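Local coordinates for protein porin B (Pseudomonas putida, PDB 4GEY) that forms a beta-barrel channel through the outer membrane that binds glucose and probably serves sugar uptake, at residues D157-P162 and C171-G176; V188-L193 and G208-N213; Y252-Y257 and W291-Q296; F313-V318 and Y329-L334. The protein carries 2 engineered substitutions. One frame throughout, in Å; residues are numbered along the deposited sequence.

Interaction 1. Residues D157-P162 and C171-G176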
loop_
_atom_site.group_PDB
_atom_site.type_symbol
_atom_site.label_atom_id
_atom_site.label_comp_id
_atom_site.label_asym_id
_atom_site.label_seq_id
_atom_site.Cartn_x
_atom_site.Cartn_y
_atom_site.Cartn_z
ATOM N N ASP A 157 -0.482 10.708 1.301
ATOM C CA ASP A 157 -1.537 11.723 1.273
ATOM C C ASP A 157 -2.692 11.333 0.367
ATOM O O ASP A 157 -3.847 11.673 0.618
ATOM C CB ASP A 157 -0.983 13.072 0.816
ATOM C CG ASP A 157 0.040 13.626 1.777
ATOM O OD1 ASP A 157 1.179 13.107 1.762
ATOM O OD2 ASP A 157 -0.299 14.566 2.537
ATOM N N PHE A 158 -2.376 10.617 -0.698
ATOM C CA PHE A 158 -3.374 10.311 -1.709
ATOM C C PHE A 158 -3.816 8.850 -1.612
ATOM O O PHE A 158 -2.983 7.962 -1.381
ATOM C CB PHE A 158 -2.806 10.640 -3.096
ATOM C CG PHE A 158 -2.449 12.103 -3.279
ATOM C CD1 PHE A 158 -1.198 12.574 -2.946
ATOM C CD2 PHE A 158 -3.375 12.999 -3.786
ATOM C CE1 PHE A 158 -0.875 13.904 -3.120
ATOM C CE2 PHE A 158 -3.066 14.320 -3.955
ATOM C CZ PHE A 158 -1.812 14.779 -3.619
ATOM N N ASN A 159 -5.122 8.604 -1.748
ATOM C CA ASN A 159 -5.629 7.233 -1.852
ATOM C C ASN A 159 -5.249 6.442 -0.600
ATOM O O ASN A 159 -5.099 5.223 -0.626
ATOM C CB ASN A 159 -5.065 6.587 -3.132
ATOM C CG ASN A 159 -5.607 5.185 -3.396
ATOM O OD1 ASN A 159 -4.855 4.276 -3.753
ATOM N ND2 ASN A 159 -6.906 5.006 -3.222
ATOM N N SER A 160 -5.074 7.160 0.503
ATOM C CA SER A 160 -4.577 6.565 1.742
ATOM C C SER A 160 -5.568 5.591 2.356
ATOM O O SER A 160 -6.769 5.856 2.378
ATOM C CB SER A 160 -4.247 7.658 2.746
ATOM O OG SER A 160 -3.400 8.623 2.183
ATOM N N PHE A 161 -5.045 4.474 2.860
ATOM C CA PHE A 161 -5.836 3.411 3.500
ATOM C C PHE A 161 -4.926 2.790 4.565
ATOM O O PHE A 161 -3.719 2.746 4.369
ATOM C CB PHE A 161 -6.261 2.372 2.446
ATOM C CG PHE A 161 -7.244 1.329 2.953
ATOM C CD1 PHE A 161 -8.576 1.656 3.184
ATOM C CD2 PHE A 161 -6.836 0.014 3.168
ATOM C CE1 PHE A 161 -9.468 0.704 3.647
ATOM C CE2 PHE A 161 -7.725 -0.949 3.625
ATOM C CZ PHE A 161 -9.040 -0.607 3.871
ATOM N N PRO A 162 -5.490 2.325 5.701
ATOM C CA PRO A 162 -4.650 1.779 6.785
ATOM C C PRO A 162 -3.943 0.483 6.403
ATOM O O PRO A 162 -4.089 -0.033 5.289
ATOM C CB PRO A 162 -5.650 1.500 7.915
ATOM C CG PRO A 162 -6.822 2.369 7.630
ATOM C CD PRO A 162 -6.902 2.450 6.109
ATOM N N CYS A 171 -4.079 -3.307 2.403
ATOM C CA CYS A 171 -3.122 -2.490 3.134
ATOM C C CYS A 171 -2.545 -1.392 2.243
ATOM O O CYS A 171 -1.931 -1.678 1.217
ATOM C CB CYS A 171 -1.994 -3.363 3.699
ATOM S SG CYS A 171 -0.450 -2.446 3.966
ATOM N N GLY A 172 -2.766 -0.139 2.627
ATOM C CA GLY A 172 -2.094 0.988 2.001
ATOM C C GLY A 172 -2.790 1.477 0.757
ATOM O O GLY A 172 -3.938 1.123 0.508
ATOM N N SER A 173 -2.101 2.292 -0.035
ATOM C CA SER A 173 -2.728 2.839 -1.241
ATOM C C SER A 173 -2.788 1.802 -2.353
ATOM O O SER A 173 -1.756 1.335 -2.838
ATOM C CB SER A 173 -2.016 4.096 -1.736
ATOM O OG SER A 173 -2.461 4.418 -3.043
ATOM N N GLN A 174 -4.001 1.441 -2.750
ATOM C CA GLN A 174 -4.179 0.381 -3.728
ATOM C C GLN A 174 -3.698 0.789 -5.123
ATOM O O GLN A 174 -3.147 -0.037 -5.872
ATOM C CB GLN A 174 -5.623 -0.096 -3.718
ATOM C CG GLN A 174 -6.008 -0.652 -2.359
ATOM C CD GLN A 174 -5.018 -1.710 -1.872
ATOM O OE1 GLN A 174 -4.790 -2.711 -2.537
ATOM N NE2 GLN A 174 -4.416 -1.475 -0.718
ATOM N N VAL A 175 -3.871 2.067 -5.452
ATOM C CA VAL A 175 -3.333 2.606 -6.690
ATOM C C VAL A 175 -1.826 2.330 -6.718
ATOM O O VAL A 175 -1.262 2.001 -7.759
ATOM C CB VAL A 175 -3.653 4.119 -6.839
ATOM C CG1 VAL A 175 -2.980 4.711 -8.063
ATOM C CG2 VAL A 175 -5.162 4.326 -6.916
ATOM N N GLY A 176 -1.188 2.418 -5.553
ATOM C CA GLY A 176 0.213 2.068 -5.431
ATOM C C GLY A 176 0.537 0.610 -5.713
ATOM O O GLY A 176 1.675 0.264 -6.014
HETATM O O HOH W 1 -6.464 2.529 -1.279
#

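Interaction 2. Residues V188-L193 and G208-N213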
loop_
_atom_site.group_PDB
_atom_site.type_symbol
_atom_site.label_atom_id
_atom_site.label_comp_id
_atom_site.label_asym_id
_atom_site.label_seq_id
_atom_site.Cartn_x
_atom_site.Cartn_y
_atom_site.Cartn_z
ATOM N N VAL A 188 9.285 3.881 -0.337
ATOM C CA VAL A 188 10.067 4.617 -1.328
ATOM C C VAL A 188 9.766 6.103 -1.174
ATOM O O VAL A 188 8.619 6.476 -0.944
ATOM C CB VAL A 188 9.727 4.176 -2.786
ATOM C CG1 VAL A 188 10.560 4.940 -3.806
ATOM C CG2 VAL A 188 9.943 2.702 -2.966
ATOM N N SER A 189 10.784 6.950 -1.287
ATOM C CA SER A 189 10.542 8.393 -1.307
ATOM C C SER A 189 10.887 8.981 -2.669
ATOM O O SER A 189 11.633 8.374 -3.441
ATOM C CB SER A 189 11.339 9.111 -0.221
ATOM O OG SER A 189 12.671 9.338 -0.646
ATOM N N GLN A 190 10.327 10.161 -2.944
ATOM C CA GLN A 190 10.536 10.912 -4.184
ATOM C C GLN A 190 10.335 12.374 -3.851
ATOM O O GLN A 190 9.607 12.711 -2.911
ATOM C CB GLN A 190 9.475 10.584 -5.234
ATOM C CG GLN A 190 9.430 9.173 -5.719
ATOM C CD GLN A 190 8.045 8.608 -5.606
ATOM O OE1 GLN A 190 7.388 8.742 -4.569
ATOM N NE2 GLN A 190 7.576 7.983 -6.682
ATOM N N TRP A 191 10.936 13.252 -4.646
ATOM C CA TRP A 191 10.688 14.668 -4.468
ATOM C C TRP A 191 9.228 14.937 -4.781
ATOM O O TRP A 191 8.696 14.447 -5.779
ATOM C CB TRP A 191 11.618 15.505 -5.352
ATOM C CG TRP A 191 13.028 15.552 -4.853
ATOM C CD1 TRP A 191 14.120 14.989 -5.436
ATOM C CD2 TRP A 191 13.496 16.185 -3.652
ATOM N NE1 TRP A 191 15.245 15.243 -4.685
ATOM C CE2 TRP A 191 14.887 15.970 -3.581
ATOM C CE3 TRP A 191 12.875 16.916 -2.635
ATOM C CZ2 TRP A 191 15.669 16.462 -2.536
ATOM C CZ3 TRP A 191 13.656 17.406 -1.594
ATOM C CH2 TRP A 191 15.039 17.178 -1.556
ATOM N N ALA A 192 8.566 15.694 -3.919
ATOM C CA ALA A 192 7.142 15.928 -4.100
ATOM C C ALA A 192 6.669 17.230 -3.483
ATOM O O ALA A 192 7.262 17.742 -2.524
ATOM C CB ALA A 192 6.359 14.787 -3.542
ATOM N N LEU A 193 5.601 17.760 -4.071
ATOM C CA LEU A 193 4.909 18.931 -3.577
ATOM C C LEU A 193 3.424 18.595 -3.501
ATOM O O LEU A 193 2.834 18.121 -4.473
ATOM C CB LEU A 193 5.135 20.105 -4.527
ATOM C CG LEU A 193 4.459 21.434 -4.163
ATOM C CD1 LEU A 193 4.928 21.919 -2.791
ATOM C CD2 LEU A 193 4.694 22.494 -5.241
ATOM N N GLY A 208 -1.207 17.161 -6.145
ATOM C CA GLY A 208 0.215 17.047 -5.893
ATOM C C GLY A 208 1.009 16.839 -7.163
ATOM O O GLY A 208 0.456 16.537 -8.216
ATOM N N ALA A 209 2.320 17.011 -7.057
ATOM C CA ALA A 209 3.220 16.720 -8.164
ATOM C C ALA A 209 4.411 15.928 -7.622
ATOM O O ALA A 209 5.175 16.427 -6.792
ATOM C CB ALA A 209 3.671 17.998 -8.832
ATOM N N PHE A 210 4.544 14.685 -8.076
ATOM C CA PHE A 210 5.601 13.793 -7.608
ATOM C C PHE A 210 6.577 13.501 -8.731
ATOM O O PHE A 210 6.176 13.145 -9.845
ATOM C CB PHE A 210 5.020 12.470 -7.099
ATOM C CG PHE A 210 4.156 12.615 -5.886
ATOM C CD1 PHE A 210 2.881 13.160 -5.981
ATOM C CD2 PHE A 210 4.609 12.199 -4.650
ATOM C CE1 PHE A 210 2.091 13.293 -4.853
ATOM C CE2 PHE A 210 3.823 12.338 -3.521
ATOM C CZ PHE A 210 2.566 12.883 -3.624
ATOM N N GLU A 211 7.859 13.679 -8.441
ATOM C CA GLU A 211 8.895 13.229 -9.338
ATOM C C GLU A 211 8.644 11.746 -9.569
ATOM O O GLU A 211 8.407 11.004 -8.624
ATOM C CB GLU A 211 10.257 13.432 -8.688
ATOM C CG GLU A 211 11.319 12.477 -9.172
ATOM C CD GLU A 211 12.513 12.442 -8.253
ATOM O OE1 GLU A 211 12.320 12.605 -7.025
ATOM O OE2 GLU A 211 13.643 12.259 -8.762
ATOM N N GLN A 212 8.657 11.325 -10.829
ATOM C CA GLN A 212 8.446 9.927 -11.169
ATOM C C GLN A 212 9.743 9.411 -11.801
ATOM O O GLN A 212 10.128 9.817 -12.905
ATOM C CB GLN A 212 7.180 9.770 -12.038
ATOM C CG GLN A 212 7.269 8.906 -13.285
ATOM C CD GLN A 212 7.613 7.456 -13.005
ATOM O OE1 GLN A 212 7.535 6.991 -11.862
ATOM N NE2 GLN A 212 8.013 6.731 -14.058
ATOM N N ASN A 213 10.432 8.550 -11.057
ATOM C CA ASN A 213 11.833 8.223 -11.324
ATOM C C ASN A 213 12.154 6.800 -10.898
ATOM O O ASN A 213 12.555 6.579 -9.761
ATOM C CB ASN A 213 12.727 9.197 -10.543
ATOM C CG ASN A 213 14.220 8.989 -10.801
ATOM O OD1 ASN A 213 14.646 8.006 -11.419
ATOM N ND2 ASN A 213 15.025 9.930 -10.311
#

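Interaction 3. Residues Y252-Y257 and W291-Q296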
loop_
_atom_site.group_PDB
_atom_site.type_symbol
_atom_site.label_atom_id
_atom_site.label_comp_id
_atom_site.label_asym_id
_atom_site.label_seq_id
_atom_site.Cartn_x
_atom_site.Cartn_y
_atom_site.Cartn_z
ATOM N N TYR A 252 -14.686 9.335 2.891
ATOM C CA TYR A 252 -14.878 8.970 1.496
ATOM C C TYR A 252 -13.915 9.746 0.610
ATOM O O TYR A 252 -13.832 10.962 0.709
ATOM C CB TYR A 252 -16.341 9.201 1.078
ATOM C CG TYR A 252 -17.315 8.426 1.937
ATOM C CD1 TYR A 252 -17.776 8.953 3.136
ATOM C CD2 TYR A 252 -17.747 7.159 1.573
ATOM C CE1 TYR A 252 -18.640 8.262 3.934
ATOM C CE2 TYR A 252 -18.627 6.451 2.373
ATOM C CZ TYR A 252 -19.064 7.016 3.553
ATOM O OH TYR A 252 -19.928 6.345 4.377
ATOM N N ARG A 253 -13.184 9.030 -0.238
ATOM C CA ARG A 253 -12.181 9.625 -1.114
ATOM C C ARG A 253 -12.514 9.378 -2.561
ATOM O O ARG A 253 -12.853 8.252 -2.929
ATOM C CB ARG A 253 -10.805 8.997 -0.886
ATOM C CG ARG A 253 -10.253 9.123 0.518
ATOM C CD ARG A 253 -8.773 8.820 0.531
ATOM N NE ARG A 253 -8.186 9.095 1.835
ATOM C CZ ARG A 253 -7.270 10.027 2.076
ATOM N NH1 ARG A 253 -6.806 10.788 1.095
ATOM N NH2 ARG A 253 -6.815 10.182 3.313
ATOM N N LEU A 254 -12.388 10.415 -3.382
ATOM C CA LEU A 254 -12.498 10.255 -4.824
ATOM C C LEU A 254 -11.303 10.951 -5.465
ATOM O O LEU A 254 -11.025 12.116 -5.166
ATOM C CB LEU A 254 -13.820 10.822 -5.348
ATOM C CG LEU A 254 -13.958 11.006 -6.868
ATOM C CD1 LEU A 254 -14.203 9.699 -7.602
ATOM C CD2 LEU A 254 -15.064 11.968 -7.176
ATOM N N GLY A 255 -10.583 10.236 -6.330
ATOM C CA GLY A 255 -9.364 10.770 -6.914
ATOM C C GLY A 255 -9.053 10.367 -8.343
ATOM O O GLY A 255 -9.639 9.438 -8.903
ATOM N N TYR A 256 -8.095 11.079 -8.924
ATOM C CA TYR A 256 -7.643 10.854 -10.288
ATOM C C TYR A 256 -6.128 11.088 -10.299
ATOM O O TYR A 256 -5.627 11.955 -9.583
ATOM C CB TYR A 256 -8.374 11.817 -11.235
ATOM C CG TYR A 256 -7.768 11.942 -12.613
ATOM C CD1 TYR A 256 -8.129 11.072 -13.642
ATOM C CD2 TYR A 256 -6.833 12.931 -12.893
ATOM C CE1 TYR A 256 -7.561 11.180 -14.901
ATOM C CE2 TYR A 256 -6.263 13.042 -14.140
ATOM C CZ TYR A 256 -6.630 12.176 -15.145
ATOM O OH TYR A 256 -6.064 12.312 -16.396
ATOM N N TYR A 257 -5.388 10.303 -11.072
ATOM C CA TYR A 257 -3.954 10.567 -11.241
ATOM C C TYR A 257 -3.605 10.692 -12.719
ATOM O O TYR A 257 -4.257 10.090 -13.582
ATOM C CB TYR A 257 -3.077 9.478 -10.595
ATOM C CG TYR A 257 -3.277 8.108 -11.193
ATOM C CD1 TYR A 257 -2.541 7.693 -12.286
ATOM C CD2 TYR A 257 -4.216 7.239 -10.673
ATOM C CE1 TYR A 257 -2.736 6.455 -12.848
ATOM C CE2 TYR A 257 -4.413 5.987 -11.228
ATOM C CZ TYR A 257 -3.672 5.607 -12.317
ATOM O OH TYR A 257 -3.870 4.372 -12.878
ATOM N N TRP A 291 -8.428 6.418 -11.944
ATOM C CA TRP A 291 -9.295 6.961 -10.896
ATOM C C TRP A 291 -9.348 6.026 -9.702
ATOM O O TRP A 291 -8.947 4.863 -9.783
ATOM C CB TRP A 291 -10.732 7.114 -11.388
ATOM C CG TRP A 291 -10.950 8.003 -12.554
ATOM C CD1 TRP A 291 -10.760 7.694 -13.873
ATOM C CD2 TRP A 291 -11.471 9.334 -12.525
ATOM N NE1 TRP A 291 -11.112 8.760 -14.664
ATOM C CE2 TRP A 291 -11.549 9.782 -13.858
ATOM C CE3 TRP A 291 -11.869 10.196 -11.498
ATOM C CZ2 TRP A 291 -11.998 11.057 -14.189
ATOM C CZ3 TRP A 291 -12.322 11.457 -11.831
ATOM C CH2 TRP A 291 -12.379 11.876 -13.162
ATOM N N TRP A 292 -9.875 6.519 -8.590
ATOM C CA TRP A 292 -9.980 5.683 -7.401
ATOM C C TRP A 292 -11.061 6.163 -6.453
ATOM O O TRP A 292 -11.414 7.353 -6.432
ATOM C CB TRP A 292 -8.651 5.605 -6.664
ATOM C CG TRP A 292 -8.282 6.831 -5.899
ATOM C CD1 TRP A 292 -8.789 7.240 -4.688
ATOM C CD2 TRP A 292 -7.290 7.796 -6.259
ATOM N NE1 TRP A 292 -8.187 8.409 -4.291
ATOM C CE2 TRP A 292 -7.262 8.772 -5.234
ATOM C CE3 TRP A 292 -6.429 7.938 -7.351
ATOM C CZ2 TRP A 292 -6.406 9.871 -5.272
ATOM C CZ3 TRP A 292 -5.583 9.031 -7.389
ATOM C CH2 TRP A 292 -5.576 9.983 -6.352
ATOM N N VAL A 293 -11.585 5.219 -5.679
ATOM C CA VAL A 293 -12.521 5.531 -4.613
ATOM C C VAL A 293 -12.054 4.790 -3.371
ATOM O O VAL A 293 -11.663 3.622 -3.437
ATOM C CB VAL A 293 -13.995 5.099 -4.934
ATOM C CG1 VAL A 293 -14.883 5.309 -3.714
ATOM C CG2 VAL A 293 -14.563 5.859 -6.131
ATOM N N VAL A 294 -12.063 5.482 -2.239
ATOM C CA VAL A 294 -11.887 4.818 -0.960
ATOM C C VAL A 294 -13.033 5.217 -0.073
ATOM O O VAL A 294 -13.362 6.399 0.034
ATOM C CB VAL A 294 -10.596 5.213 -0.254
ATOM C CG1 VAL A 294 -10.273 4.176 0.831
ATOM C CG2 VAL A 294 -9.458 5.326 -1.258
ATOM N N ALA A 295 -13.646 4.230 0.561
ATOM C CA ALA A 295 -14.722 4.508 1.474
ATOM C C ALA A 295 -14.535 3.685 2.739
ATOM O O ALA A 295 -14.220 2.501 2.677
ATOM C CB ALA A 295 -16.049 4.207 0.818
ATOM N N GLN A 296 -14.704 4.332 3.886
ATOM C CA GLN A 296 -14.648 3.662 5.175
ATOM C C GLN A 296 -15.719 4.279 6.047
ATOM O O GLN A 296 -15.847 5.495 6.109
ATOM C CB GLN A 296 -13.292 3.874 5.832
ATOM C CG GLN A 296 -12.097 3.383 5.040
ATOM C CD GLN A 296 -10.796 3.745 5.726
ATOM O OE1 GLN A 296 -10.141 4.728 5.367
ATOM N NE2 GLN A 296 -10.420 2.962 6.738
#

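Interaction 4. Residues F313-V318 and Y329-L334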
loop_
_atom_site.group_PDB
_atom_site.type_symbol
_atom_site.label_atom_id
_atom_site.label_comp_id
_atom_site.label_asym_id
_atom_site.label_seq_id
_atom_site.Cartn_x
_atom_site.Cartn_y
_atom_site.Cartn_z
ATOM N N PHE A 313 -15.613 -1.208 4.910
ATOM C CA PHE A 313 -14.700 -0.505 4.016
ATOM C C PHE A 313 -14.764 -1.036 2.604
ATOM O O PHE A 313 -15.117 -2.197 2.385
ATOM C CB PHE A 313 -13.247 -0.520 4.535
ATOM C CG PHE A 313 -12.613 -1.894 4.590
ATOM C CD1 PHE A 313 -12.067 -2.478 3.456
ATOM C CD2 PHE A 313 -12.528 -2.589 5.791
ATOM C CE1 PHE A 313 -11.473 -3.728 3.509
ATOM C CE2 PHE A 313 -11.927 -3.848 5.850
ATOM C CZ PHE A 313 -11.398 -4.413 4.703
ATOM N N ALA A 314 -14.395 -0.176 1.655
ATOM C CA ALA A 314 -14.337 -0.544 0.242
ATOM C C ALA A 314 -13.332 0.297 -0.523
ATOM O O ALA A 314 -13.101 1.460 -0.209
ATOM C CB ALA A 314 -15.703 -0.438 -0.399
ATOM N N ASN A 315 -12.724 -0.321 -1.525
ATOM C CA ASN A 315 -11.794 0.342 -2.424
ATOM C C ASN A 315 -12.113 -0.094 -3.849
ATOM O O ASN A 315 -12.409 -1.263 -4.105
ATOM C CB ASN A 315 -10.352 -0.044 -2.093
ATOM C CG ASN A 315 -9.775 0.745 -0.930
ATOM O OD1 ASN A 315 -9.144 1.788 -1.120
ATOM N ND2 ASN A 315 -9.957 0.231 0.281
ATOM N N PHE A 316 -12.066 0.853 -4.769
ATOM C CA PHE A 316 -12.254 0.580 -6.182
ATOM C C PHE A 316 -11.167 1.337 -6.922
ATOM O O PHE A 316 -10.723 2.410 -6.504
ATOM C CB PHE A 316 -13.636 1.036 -6.674
ATOM C CG PHE A 316 -14.779 0.442 -5.908
ATOM C CD1 PHE A 316 -15.273 1.066 -4.767
ATOM C CD2 PHE A 316 -15.360 -0.746 -6.318
ATOM C CE1 PHE A 316 -16.328 0.512 -4.050
ATOM C CE2 PHE A 316 -16.423 -1.308 -5.608
ATOM C CZ PHE A 316 -16.902 -0.682 -4.476
ATOM N N THR A 317 -10.741 0.789 -8.037
ATOM C CA THR A 317 -9.607 1.350 -8.712
ATOM C C THR A 317 -9.823 1.071 -10.192
ATOM O O THR A 317 -10.430 0.058 -10.562
ATOM C CB THR A 317 -8.337 0.711 -8.125
ATOM O OG1 THR A 317 -7.427 1.715 -7.660
ATOM C CG2 THR A 317 -7.686 -0.175 -9.106
ATOM N N VAL A 318 -9.390 2.000 -11.032
ATOM C CA VAL A 318 -9.619 1.916 -12.477
ATOM C C VAL A 318 -8.435 2.546 -13.211
ATOM O O VAL A 318 -8.001 3.655 -12.862
ATOM C CB VAL A 318 -10.955 2.605 -12.886
ATOM C CG1 VAL A 318 -10.870 3.183 -14.282
ATOM C CG2 VAL A 318 -12.118 1.626 -12.804
ATOM N N TYR A 329 -9.820 -2.811 -10.198
ATOM C CA TYR A 329 -9.744 -3.590 -8.963
ATOM C C TYR A 329 -10.834 -3.192 -7.980
ATOM O O TYR A 329 -11.217 -2.030 -7.906
ATOM C CB TYR A 329 -8.360 -3.429 -8.339
ATOM C CG TYR A 329 -8.298 -3.380 -6.831
ATOM C CD1 TYR A 329 -8.431 -2.181 -6.146
ATOM C CD2 TYR A 329 -8.036 -4.528 -6.094
ATOM C CE1 TYR A 329 -8.340 -2.134 -4.757
ATOM C CE2 TYR A 329 -7.933 -4.491 -4.706
ATOM C CZ TYR A 329 -8.087 -3.295 -4.042
ATOM O OH TYR A 329 -8.004 -3.252 -2.665
ATOM N N GLN A 330 -11.351 -4.162 -7.242
ATOM C CA GLN A 330 -12.370 -3.876 -6.247
ATOM C C GLN A 330 -11.987 -4.550 -4.948
ATOM O O GLN A 330 -11.288 -5.569 -4.938
ATOM C CB GLN A 330 -13.749 -4.367 -6.686
ATOM C CG GLN A 330 -14.251 -3.748 -7.976
ATOM C CD GLN A 330 -13.600 -4.363 -9.198
ATOM O OE1 GLN A 330 -13.411 -5.573 -9.261
ATOM N NE2 GLN A 330 -13.227 -3.530 -10.159
ATOM N N GLN A 331 -12.456 -3.981 -3.846
ATOM C CA GLN A 331 -12.212 -4.589 -2.566
ATOM C C GLN A 331 -13.296 -4.180 -1.597
ATOM O O GLN A 331 -13.682 -3.016 -1.526
ATOM C CB GLN A 331 -10.832 -4.187 -2.075
ATOM C CG GLN A 331 -10.520 -4.524 -0.645
ATOM C CD GLN A 331 -10.126 -3.289 0.113
ATOM O OE1 GLN A 331 -10.955 -2.412 0.330
ATOM N NE2 GLN A 331 -8.852 -3.186 0.486
ATOM N N VAL A 332 -13.795 -5.159 -0.862
ATOM C CA VAL A 332 -14.831 -4.936 0.129
ATOM C C VAL A 332 -14.421 -5.680 1.398
ATOM O O VAL A 332 -13.806 -6.748 1.322
ATOM C CB VAL A 332 -16.187 -5.429 -0.418
ATOM C CG1 VAL A 332 -17.055 -5.964 0.667
ATOM C CG2 VAL A 332 -16.893 -4.293 -1.120
ATOM N N GLY A 333 -14.716 -5.118 2.563
ATOM C CA GLY A 333 -14.402 -5.819 3.798
ATOM C C GLY A 333 -15.015 -5.173 5.016
ATOM O O GLY A 333 -15.760 -4.190 4.907
ATOM N N LEU A 334 -14.712 -5.717 6.189
ATOM C CA LEU A 334 -15.201 -5.129 7.442
ATOM C C LEU A 334 -14.203 -5.328 8.556
ATOM O O LEU A 334 -13.349 -6.200 8.468
ATOM C CB LEU A 334 -16.554 -5.724 7.842
ATOM C CG LEU A 334 -16.685 -7.247 7.990
ATOM C CD1 LEU A 334 -16.138 -7.767 9.323
ATOM C CD2 LEU A 334 -18.139 -7.652 7.825
#

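Interaction 1. Residues D157-P162 and C171-G176
Asn159, Phe161 and Pro162 meet Gly172, Ser173 and Val175 in a buried contact inside the beta-barrel, where the chain between strands 145-149 and 190-198 folds inward and leads into the short helix 175-178. Its polar centre is the Asn159 carboxamide oxygen, gripped by two donors. Ser173 OG gives its proton to Asn159 OD1 at 2.5 Å, and Val175 N, in the segment leading into helix 175-178, meets Asn159 OD1 at 3.0 Å in a nearly straight bond (N-H...O 160°). With CG anti to the backbone N (chi1 -176°), Asn159 extends toward Ser173 and Val175, and its OD1 also lies 3.2 Å from Val175 CG2. Ser173 OG has a second task: it accepts a weak capping bond from Gly176 N. A water accepts from Gln174 N and probably donates to Asn159 O, bridging the two segments. Farther along, Gly172 N donates to Pro162 O at 3.0 Å from above the carbonyl plane, while Phe161 CB rests 3.3 Å from Gly172 O. Within 171-176, Gln174 NE2 donates to the same Gly172 O at 2.9 Å. The Cys171-Cys163 disulfide ties the two limbs of the loop together, and Ser173 O accepts from Asn185 ND2, a residue of the glucose pocket; the contact therefore borders the sugar site. Toward the barrel wall, Asn159 packs on Trp292 and Val294 of strand 282-298, Val175 on Trp292 and on Thr317 of strand 309-319, and Gln174 on Tyr329 of strand 326-337.

Interaction 2. Residues V188-L193 and G208-N213
Glu211 reaches over to Trp191, its carboxylate lying beside the start of the indole with the two planes 25° apart and OE1 3.4 Å from Trp191 CD1. The same oxygen accepts from the Trp191 backbone: N to Glu211 OE1 is 2.8 Å, met nearly along the C-O axis. In a regular antiparallel pair a backbone carbonyl would receive this N-H, but here the carboxylate stands in for it, CG anti to the backbone N (chi1 153°) and the chain extended beyond. The return bond is ordinary, Glu211 N donating to Trp191 O. Beyond it the hairpin of strands 190-198 and 203-212 becomes regular, with Leu193 and Ala209 exchanging both backbone bonds. Ala192 and Phe210 form the non-hydrogen-bonded pair, and the methyl Ala192 CB touches Phe210 CD2 at 3.3 Å. On the other face Leu193 and Ala209 are exposed, Leu193 about 6 Å from a bound detergent. The indole NE1 is spent on Leu225 O, and Arg151 makes a cation-pi contact with the ring. Asn213 ND2 donates to Glu211 OE2 at 3.1 Å from above the carboxylate plane. With an N-H donor on each oxygen and Arg151 at long range, the carboxylate is probably stabilised as an anion.

Interaction 3. Residues Y252-Y257 and W291-Q296
Gly255 CA lies over the Trp292 six-membered ring, 3.5 Å from its centroid and 19° off the normal, a CH-pi contact made as the indole is laid back across the neighbouring strand; CG sits between the backbone N and the carbonyl carbon (chi1 75°). Since Gly255 has no side chain, the ring can rest directly on its backbone, and Trp292 CZ3 comes to the edge of the Tyr257 ring, 4.0 Å from CD2. Tyr256 and Trp291 form an edge-to-face pair, the tyrosine edge toward the indole face, centroids 5.1 Å apart and planes at 61°. Both pairs belong to neighbouring antiparallel strands of the barrel wall. Tyr252, Leu254, Tyr256, Trp291, Val293 and Ala295 share one face, where detergent touches Tyr252 and Trp291, consistent with the membrane side; Arg253, Trp292 and Val294 point into the barrel. Hydrogen bonds join the backbones at two pairs, Arg253 with Val294 and Gly255 with Trp292. Apolar packing adds Tyr252 CD2 on Ala295 CB at 3.5 Å, and Arg253 CB beside Val294 CB at 3.8 Å, side chains pointing the same way. Polar ends turn elsewhere: Arg253 NH1 forms a salt bridge with Glu238 OE1, and Trp292 NE1 donates to Glu238 OE2.

Interaction 4. Residues F313-V318 and Y329-L334
A beta hairpin of the barrel wall, strands 309-319 and 326-337, holds this contact, with Phe313 facing Gly333, Asn315 facing Gln331 and Thr317 facing Tyr329 in hydrogen-bonded pairs. Six backbone bonds knit them, two to each pair. On the barrel-inward face the Phe313 ring folds over its partner: Gly333 CA sits 3.7 Å from the ring centroid, 21° off the normal. The placement of CG between the backbone N and the carbonyl carbon (chi1 65°) swings the ring across the strand, where no Gly333 side chain stands in its way. At the edge of that ring, in its plane, lies Gln331 OE1, 3.3 Å from Phe313 CD1. The same oxygen accepts from Asn315 ND2 at 2.8 Å; it lies in the Asn315 amide plane, but the two amides are turned 88° to each other. Gln331 NE2 in turn donates to Ala169 O, so both ends of this buried amide are bound. Next along, the Tyr329 ring presents its edge to Thr317, CD1 3.5 Å from Thr317 CB. On the opposite face the ring edge of Phe316 meets Gln330, CD2 to the methylene CG 3.6 Å, while the Gln330 amide turns to Arg354; Ala314 CB packs on Val332 CG2. Strand 282-298 flanks one side of the hairpin and strand 347-357 the other; from the interior, Phe161 of the inward loop meets Phe313 edge-to-face, and Thr317 packs on Trp178 of helix 175-178.

In the fold
Interaction 1, the most central, joins an inward loop to the segment entering helix 175-178, largely by polar bonds; interactions 2, 3 and 4 join neighbouring strands of the wall. Interactions 1 and 4 are largely buried, whereas 2 and 3 are partly buried, with outer-face residues near detergent. Interactions 3 and 4 are adjacent: strand 282-298 pairs with 309-319, as in Ala295 O with Ala314 N, and both form the surface on which interaction 1 packs. Interaction 2 lies about 25 Å from interaction 4 between centres, yet touches interaction 1 through Phe158 and Phe210. Interaction 3 leans on tryptophan and tyrosine rings, interaction 4 adds a buried amide pair, and interaction 2 puts a carboxylate in place of a backbone acceptor.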